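Long-range contact in tRNA-splicing ligase RtcB (Thermus thermophilus, PDB 2EPG), which probably joins RNA ends bearing a 3'-phosphate or 2',3'-cyclic phosphate to 5'-hydroxyl ends, using GTP and manganese: residues D259-Y271 / A281-Y293. Sequence-based numbering, arbitrary orientation.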
loop_
_atom_site.group_PDB
_atom_site.type_symbol
_atom_site.label_atom_id
_atom_site.label_comp_id
_atom_site.label_asym_id
_atom_site.label_seq_id
_atom_site.Cartn_x
_atom_site.Cartn_y
_atom_site.Cartn_z
ATOM N N ASP A 259 -14.208 10.622 10.430
ATOM C CA ASP A 259 -15.632 10.894 10.251
ATOM C C ASP A 259 -16.468 9.634 10.418
ATOM O O ASP A 259 -17.504 9.651 11.081
ATOM C CB ASP A 259 -15.904 11.463 8.855
ATOM C CG ASP A 259 -15.318 12.853 8.646
ATOM O OD1 ASP A 259 -15.245 13.287 7.476
ATOM O OD2 ASP A 259 -14.944 13.516 9.637
ATOM N N TYR A 260 -16.022 8.535 9.818
ATOM C CA TYR A 260 -16.788 7.300 9.889
ATOM C C TYR A 260 -16.614 6.442 11.123
ATOM O O TYR A 260 -17.539 5.735 11.502
ATOM C CB TYR A 260 -16.579 6.475 8.615
ATOM C CG TYR A 260 -17.357 7.060 7.449
ATOM C CD1 TYR A 260 -16.771 7.984 6.588
ATOM C CD2 TYR A 260 -18.710 6.754 7.272
ATOM C CE1 TYR A 260 -17.510 8.598 5.579
ATOM C CE2 TYR A 260 -19.465 7.358 6.272
ATOM C CZ TYR A 260 -18.858 8.279 5.433
ATOM O OH TYR A 260 -19.602 8.886 4.461
ATOM N N VAL A 261 -15.447 6.486 11.755
ATOM C CA VAL A 261 -15.270 5.709 12.970
ATOM C C VAL A 261 -16.324 6.213 13.958
ATOM O O VAL A 261 -17.093 5.420 14.513
ATOM C CB VAL A 261 -13.876 5.912 13.619
ATOM C CG1 VAL A 261 -13.887 5.359 15.039
ATOM C CG2 VAL A 261 -12.804 5.204 12.804
ATOM N N GLU A 262 -16.365 7.529 14.165
ATOM C CA GLU A 262 -17.326 8.094 15.105
ATOM C C GLU A 262 -18.761 7.907 14.650
ATOM O O GLU A 262 -19.645 7.688 15.470
ATOM C CB GLU A 262 -17.026 9.576 15.397
ATOM C CG GLU A 262 -16.592 10.422 14.221
ATOM C CD GLU A 262 -16.116 11.811 14.659
ATOM O OE1 GLU A 262 -15.078 11.901 15.362
ATOM O OE2 GLU A 262 -16.782 12.813 14.304
ATOM N N ARG A 263 -19.001 7.965 13.345
ATOM C CA ARG A 263 -20.348 7.752 12.854
ATOM C C ARG A 263 -20.727 6.285 13.108
ATOM O O ARG A 263 -21.868 5.991 13.457
ATOM C CB ARG A 263 -20.444 8.085 11.362
ATOM C CG ARG A 263 -21.851 7.893 10.806
ATOM C CD ARG A 263 -22.016 8.346 9.359
ATOM N NE ARG A 263 -23.370 8.033 8.896
ATOM C CZ ARG A 263 -23.764 8.024 7.626
ATOM N NH1 ARG A 263 -25.021 7.721 7.335
ATOM N NH2 ARG A 263 -22.913 8.315 6.651
ATOM N N PHE A 264 -19.764 5.374 12.947
ATOM C CA PHE A 264 -19.994 3.934 13.171
ATOM C C PHE A 264 -20.178 3.596 14.646
ATOM O O PHE A 264 -20.841 2.619 14.994
ATOM C CB PHE A 264 -18.820 3.096 12.639
ATOM C CG PHE A 264 -18.865 2.828 11.159
ATOM C CD1 PHE A 264 -19.617 3.634 10.304
ATOM C CD2 PHE A 264 -18.104 1.796 10.611
ATOM C CE1 PHE A 264 -19.609 3.420 8.918
ATOM C CE2 PHE A 264 -18.088 1.575 9.224
ATOM C CZ PHE A 264 -18.838 2.387 8.379
ATOM N N LEU A 265 -19.565 4.385 15.516
ATOM C CA LEU A 265 -19.688 4.143 16.940
ATOM C C LEU A 265 -21.092 4.530 17.398
ATOM O O LEU A 265 -21.732 3.801 18.160
ATOM C CB LEU A 265 -18.639 4.955 17.704
ATOM C CG LEU A 265 -17.185 4.477 17.579
ATOM C CD1 LEU A 265 -16.236 5.577 18.049
ATOM C CD2 LEU A 265 -16.994 3.195 18.392
ATOM N N LYS A 266 -21.574 5.665 16.898
ATOM C CA LYS A 266 -22.885 6.183 17.276
ATOM C C LYS A 266 -24.056 5.578 16.515
ATOM O O LYS A 266 -25.096 6.216 16.371
ATOM C CB LYS A 266 -22.903 7.705 17.113
ATOM C CG LYS A 266 -23.863 8.420 18.062
ATOM C CD LYS A 266 -23.591 9.922 18.097
ATOM C CE LYS A 266 -24.222 10.586 19.322
ATOM N NZ LYS A 266 -25.703 10.448 19.353
ATOM N N VAL A 267 -23.895 4.350 16.031
ATOM C CA VAL A 267 -24.965 3.683 15.300
ATOM C C VAL A 267 -24.806 2.181 15.465
ATOM O O VAL A 267 -25.631 1.402 14.987
ATOM C CB VAL A 267 -24.933 4.051 13.791
ATOM C CG1 VAL A 267 -23.843 3.255 13.065
ATOM C CG2 VAL A 267 -26.289 3.803 13.170
ATOM N N ALA A 268 -23.745 1.788 16.165
ATOM C CA ALA A 268 -23.438 0.380 16.415
ATOM C C ALA A 268 -24.515 -0.389 17.183
ATOM O O ALA A 268 -24.566 -1.622 17.100
ATOM C CB ALA A 268 -22.102 0.260 17.153
ATOM N N PRO A 269 -25.373 0.319 17.954
ATOM C CA PRO A 269 -26.431 -0.352 18.717
ATOM C C PRO A 269 -27.432 -1.001 17.775
ATOM O O PRO A 269 -27.704 -2.202 17.854
ATOM C CB PRO A 269 -27.073 0.794 19.500
ATOM C CG PRO A 269 -25.972 1.789 19.630
ATOM C CD PRO A 269 -25.363 1.760 18.269
ATOM N N ARG A 270 -27.971 -0.178 16.883
ATOM C CA ARG A 270 -28.946 -0.616 15.897
ATOM C C ARG A 270 -28.614 -1.972 15.291
ATOM O O ARG A 270 -29.494 -2.816 15.135
ATOM C CB ARG A 270 -29.029 0.392 14.756
ATOM C CG ARG A 270 -29.172 1.824 15.192
ATOM C CD ARG A 270 -29.254 2.735 13.977
ATOM N NE ARG A 270 -29.363 4.139 14.362
ATOM C CZ ARG A 270 -29.494 5.143 13.501
ATOM N NH1 ARG A 270 -29.585 6.391 13.944
ATOM N NH2 ARG A 270 -29.536 4.899 12.195
ATOM N N TYR A 271 -27.340 -2.179 14.961
ATOM C CA TYR A 271 -26.917 -3.408 14.303
ATOM C C TYR A 271 -26.551 -4.595 15.169
ATOM O O TYR A 271 -26.416 -5.709 14.660
ATOM C CB TYR A 271 -25.778 -3.078 13.335
ATOM C CG TYR A 271 -26.188 -2.016 12.352
ATOM C CD1 TYR A 271 -25.436 -0.850 12.184
ATOM C CD2 TYR A 271 -27.381 -2.140 11.641
ATOM C CE1 TYR A 271 -25.872 0.168 11.333
ATOM C CE2 TYR A 271 -27.824 -1.133 10.795
ATOM C CZ TYR A 271 -27.074 0.018 10.643
ATOM O OH TYR A 271 -27.551 1.015 9.811
ATOM N N ALA A 281 -14.499 -0.646 15.769
ATOM C CA ALA A 281 -15.738 -0.055 15.276
ATOM C C ALA A 281 -16.038 -0.436 13.829
ATOM O O ALA A 281 -15.270 -0.105 12.933
ATOM C CB ALA A 281 -15.664 1.455 15.412
ATOM N N ALA A 282 -17.162 -1.121 13.608
ATOM C CA ALA A 282 -17.542 -1.572 12.265
ATOM C C ALA A 282 -19.046 -1.457 12.023
ATOM O O ALA A 282 -19.812 -1.304 12.960
ATOM C CB ALA A 282 -17.108 -3.026 12.065
ATOM N N ALA A 283 -19.454 -1.563 10.761
ATOM C CA ALA A 283 -20.857 -1.489 10.393
ATOM C C ALA A 283 -21.100 -2.502 9.284
ATOM O O ALA A 283 -20.181 -2.866 8.546
ATOM C CB ALA A 283 -21.214 -0.066 9.892
ATOM N N PRO A 284 -22.341 -2.987 9.161
ATOM C CA PRO A 284 -22.621 -3.957 8.109
ATOM C C PRO A 284 -22.286 -3.349 6.763
ATOM O O PRO A 284 -22.613 -2.188 6.493
ATOM C CB PRO A 284 -24.121 -4.210 8.257
ATOM C CG PRO A 284 -24.352 -4.000 9.727
ATOM C CD PRO A 284 -23.525 -2.777 10.019
ATOM N N ILE A 285 -21.615 -4.137 5.934
ATOM C CA ILE A 285 -21.250 -3.718 4.594
ATOM C C ILE A 285 -22.519 -3.268 3.859
ATOM O O ILE A 285 -22.509 -2.268 3.147
ATOM C CB ILE A 285 -20.583 -4.901 3.837
ATOM C CG1 ILE A 285 -19.162 -5.122 4.362
ATOM C CG2 ILE A 285 -20.567 -4.641 2.338
ATOM C CD1 ILE A 285 -18.631 -6.493 4.079
ATOM N N LYS A 286 -23.626 -3.977 4.068
ATOM C CA LYS A 286 -24.879 -3.624 3.387
ATOM C C LYS A 286 -25.755 -2.540 4.027
ATOM O O LYS A 286 -26.848 -2.269 3.538
ATOM C CB LYS A 286 -25.735 -4.867 3.179
ATOM C CG LYS A 286 -25.227 -5.817 2.108
ATOM C CD LYS A 286 -26.176 -7.008 2.037
ATOM C CE LYS A 286 -25.808 -7.982 0.952
ATOM N NZ LYS A 286 -26.777 -9.116 0.972
ATOM N N SER A 287 -25.286 -1.937 5.115
ATOM C CA SER A 287 -26.018 -0.884 5.812
ATOM C C SER A 287 -25.704 0.467 5.180
ATOM O O SER A 287 -24.674 0.622 4.521
ATOM C CB SER A 287 -25.566 -0.814 7.271
ATOM O OG SER A 287 -24.241 -0.263 7.339
ATOM N N PRO A 288 -26.588 1.469 5.377
ATOM C CA PRO A 288 -26.354 2.798 4.815
ATOM C C PRO A 288 -24.991 3.342 5.235
ATOM O O PRO A 288 -24.232 3.824 4.406
ATOM C CB PRO A 288 -27.522 3.616 5.374
ATOM C CG PRO A 288 -28.631 2.622 5.332
ATOM C CD PRO A 288 -27.968 1.360 5.893
ATOM N N GLU A 289 -24.677 3.244 6.518
ATOM C CA GLU A 289 -23.403 3.730 7.021
ATOM C C GLU A 289 -22.209 2.963 6.437
ATOM O O GLU A 289 -21.154 3.555 6.150
ATOM C CB GLU A 289 -23.370 3.639 8.555
ATOM C CG GLU A 289 -24.459 4.455 9.247
ATOM C CD GLU A 289 -25.809 3.757 9.276
ATOM O OE1 GLU A 289 -26.780 4.361 9.779
ATOM O OE2 GLU A 289 -25.916 2.609 8.805
ATOM N N GLY A 290 -22.370 1.648 6.289
ATOM C CA GLY A 290 -21.308 0.834 5.736
ATOM C C GLY A 290 -21.074 1.249 4.301
ATOM O O GLY A 290 -19.949 1.523 3.895
ATOM N N GLN A 291 -22.158 1.316 3.535
ATOM C CA GLN A 291 -22.099 1.719 2.136
ATOM C C GLN A 291 -21.493 3.099 1.958
ATOM O O GLN A 291 -20.719 3.327 1.018
ATOM C CB GLN A 291 -23.503 1.715 1.534
ATOM C CG GLN A 291 -24.066 0.328 1.290
ATOM C CD GLN A 291 -23.378 -0.354 0.126
ATOM O OE1 GLN A 291 -23.476 0.102 -1.014
ATOM N NE2 GLN A 291 -22.662 -1.437 0.407
ATOM N N ASP A 292 -21.840 4.031 2.847
ATOM C CA ASP A 292 -21.312 5.388 2.723
ATOM C C ASP A 292 -19.807 5.441 2.931
ATOM O O ASP A 292 -19.099 6.100 2.173
ATOM C CB ASP A 292 -21.998 6.327 3.709
ATOM C CG ASP A 292 -23.410 6.707 3.275
ATOM O OD1 ASP A 292 -24.081 7.409 4.048
ATOM O OD2 ASP A 292 -23.851 6.325 2.176
ATOM N N TYR A 293 -19.323 4.750 3.959
ATOM C CA TYR A 293 -17.891 4.733 4.242
ATOM C C TYR A 293 -17.131 4.128 3.073
ATOM O O TYR A 293 -16.073 4.636 2.669
ATOM C CB TYR A 293 -17.577 3.921 5.510
ATOM C CG TYR A 293 -16.086 3.625 5.658
ATOM C CD1 TYR A 293 -15.168 4.658 5.879
ATOM C CD2 TYR A 293 -15.591 2.324 5.500
ATOM C CE1 TYR A 293 -13.803 4.417 5.935
ATOM C CE2 TYR A 293 -14.212 2.067 5.547
ATOM C CZ TYR A 293 -13.322 3.120 5.764
ATOM O OH TYR A 293 -11.952 2.884 5.792
#
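Two nearly antiparallel helices, the end of 250-265 and the start of 288-321, pack side by side, with strand 283-284, which pairs with 97-98, in the chain that joins them. Tyr260, Phe264 and Tyr293 form an aromatic cluster in the seam. The Phe264 ring takes Ala283 CB over the centre of one face, a CH-pi contact 3.6 Å from the centroid, while its CZ reaches Tyr293 CB. One turn before Phe264, the Tyr260 ring takes Tyr293 CA over its centre; Tyr260 OH bonds to Lys194 O. Pro284 CD lies over a face of Tyr271, 3.5 Å from Tyr271 CD1.

Beside the aromatic seam the contact turns polar. Arg263, fully extended, sends NH2 to the anti lone pair of Asp292 OD1 at 3.0 Å; Asp292 OD2 pairs with Lys194. Glu289, bent at chi2 (81°), sits as a knob, CB against Phe264 CE1, CG beside Arg263, carboxylate turned to Tyr271 and Arg270. Tyr271 OH donates to Glu289 OE2, modelled doubtfully short at 2.5 Å. Arg270 NH2 lies 3.7 Å from Glu289 OE1, a long salt bridge of charge alone, the oxygen well out of the guanidinium plane.

The positive charges of Arg270 and, farther off, Arg263 would tend to keep buried Glu289 ionised.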